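Side-chain contact in A151R (African swine fever virus Georgia 2007/1, PDB 7CMA), which is a non-structural viral protein of uncertain activity, possibly an oxygenase, that binds a zinc ion: residues A[77-80]-A[81-85]. Residues are numbered along the deposited sequence; the frame is centred on the assembly and turned at random.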
# COMPACT_ATOMS: atom_id res chain seq x y z
N LYS A 77 -17.42 -12.58 -4.47
CA LYS A 77 -16.30 -13.48 -4.86
C LYS A 77 -16.43 -13.86 -6.34
O LYS A 77 -15.41 -13.84 -7.04
CB LYS A 77 -16.28 -14.73 -3.99
CG LYS A 77 -15.08 -15.65 -4.19
CD LYS A 77 -14.80 -16.55 -3.01
CE LYS A 77 -14.90 -15.84 -1.68
NZ LYS A 77 -14.97 -16.80 -0.55
N MET A 78 -17.64 -14.22 -6.79
CA MET A 78 -17.95 -14.54 -8.21
C MET A 78 -17.59 -13.34 -9.09
O MET A 78 -16.99 -13.56 -10.16
CB MET A 78 -19.43 -14.88 -8.40
CG MET A 78 -19.82 -16.25 -7.87
SD MET A 78 -21.62 -16.42 -7.67
CE MET A 78 -21.75 -18.19 -7.45
N ILE A 79 -17.92 -12.13 -8.64
CA ILE A 79 -17.66 -10.88 -9.42
C ILE A 79 -16.14 -10.62 -9.46
O ILE A 79 -15.65 -10.29 -10.56
CB ILE A 79 -18.45 -9.69 -8.84
CG1 ILE A 79 -19.96 -9.90 -8.99
CG2 ILE A 79 -18.00 -8.39 -9.47
CD1 ILE A 79 -20.80 -8.84 -8.33
N TYR A 80 -15.42 -10.86 -8.36
CA TYR A 80 -13.94 -10.72 -8.34
C TYR A 80 -13.30 -11.73 -9.30
O TYR A 80 -12.36 -11.37 -10.01
CB TYR A 80 -13.36 -10.93 -6.93
CG TYR A 80 -11.87 -11.11 -6.91
CD1 TYR A 80 -11.01 -10.02 -6.96
CD2 TYR A 80 -11.30 -12.38 -6.96
CE1 TYR A 80 -9.64 -10.18 -7.02
CE2 TYR A 80 -9.92 -12.55 -6.97
CZ TYR A 80 -9.09 -11.45 -7.02
OH TYR A 80 -7.74 -11.61 -7.04
N ASN A 81 -13.80 -12.97 -9.30
CA ASN A 81 -13.23 -14.06 -10.14
C ASN A 81 -13.40 -13.70 -11.62
O ASN A 81 -12.42 -13.85 -12.37
CB ASN A 81 -13.86 -15.42 -9.80
CG ASN A 81 -13.31 -15.99 -8.51
OD1 ASN A 81 -12.23 -15.62 -8.05
ND2 ASN A 81 -14.07 -16.88 -7.89
N TRP A 82 -14.50 -13.01 -11.96
CA TRP A 82 -14.76 -12.48 -13.33
C TRP A 82 -13.77 -11.35 -13.65
O TRP A 82 -13.24 -11.34 -14.77
CB TRP A 82 -16.22 -12.01 -13.44
CG TRP A 82 -16.54 -11.27 -14.70
CD1 TRP A 82 -16.82 -11.80 -15.93
CD2 TRP A 82 -16.77 -9.85 -14.83
NE1 TRP A 82 -17.12 -10.81 -16.82
CE2 TRP A 82 -17.12 -9.61 -16.17
CE3 TRP A 82 -16.65 -8.76 -13.96
CZ2 TRP A 82 -17.37 -8.32 -16.65
CZ3 TRP A 82 -16.91 -7.50 -14.43
CH2 TRP A 82 -17.25 -7.28 -15.76
N ILE A 83 -13.56 -10.43 -12.71
CA ILE A 83 -12.66 -9.25 -12.92
C ILE A 83 -11.24 -9.76 -13.17
O ILE A 83 -10.63 -9.31 -14.15
CB ILE A 83 -12.71 -8.29 -11.72
CG1 ILE A 83 -14.01 -7.46 -11.71
CG2 ILE A 83 -11.48 -7.40 -11.71
CD1 ILE A 83 -14.29 -6.79 -10.38
N ILE A 84 -10.71 -10.59 -12.27
CA ILE A 84 -9.25 -10.87 -12.16
C ILE A 84 -8.78 -11.65 -13.40
O ILE A 84 -7.57 -11.59 -13.70
CB ILE A 84 -8.92 -11.61 -10.85
CG1 ILE A 84 -7.45 -11.44 -10.47
CG2 ILE A 84 -9.32 -13.07 -10.95
CD1 ILE A 84 -7.00 -9.99 -10.36
N LYS A 85 -9.72 -12.26 -14.13
CA LYS A 85 -9.44 -13.06 -15.36
C LYS A 85 -9.05 -12.12 -16.51
O LYS A 85 -8.31 -12.55 -17.41
CB LYS A 85 -10.66 -13.91 -15.74
CG LYS A 85 -10.88 -15.15 -14.90
CD LYS A 85 -9.65 -15.63 -14.17
CE LYS A 85 -9.92 -16.79 -13.23
NZ LYS A 85 -10.65 -16.35 -12.02
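The Tyr80 ring carries Ile84 over one face, the branched CB standing 4.2 Å from the ring centroid in a CH-pi contact offset toward the rim. Beyond it CG1 of Ile84 reaches the phenol end, 3.4 Å from Tyr80 OH. Tyr80 CG is anti to the backbone N (chi1 167°), which swings the ring out and over toward Ile84, one turn on. At the ring's CD2 corner sits the Asn81 amide, its OD1 3.5 Å from Tyr80 CD2 and its plane turned 60° from the ring. The Trp82 indole, by contrast, meets the preceding turn with its edge, where CE3 comes within 3.9 Å of the Ile79 carbonyl O, in the ring plane. That oxygen accepts the helical bond from Ile83 N, while the CD1 methyl of Ile83 touches CG2 of Ile79. The Tyr80–Ile84 and Ile79–Ile83 pairs are i to i+4 packing on an alpha-helix, with Ile84 N bonded to Tyr80 O at 2.9 Å. Near the helix's C-terminal end, Lys85 folds back and its NZ bonds Asn81 O at 3.1 Å, well off the carbonyl plane. The turn packs against both helix 3-28 and the five-stranded sheet: Tyr80 on Lys14, Leu17 and Ile18, Trp82 on Leu33, Thr35 and Ile92, and Ile79 reaching both Ile21 of helix 3-28 and Ile92 of strand 90-94.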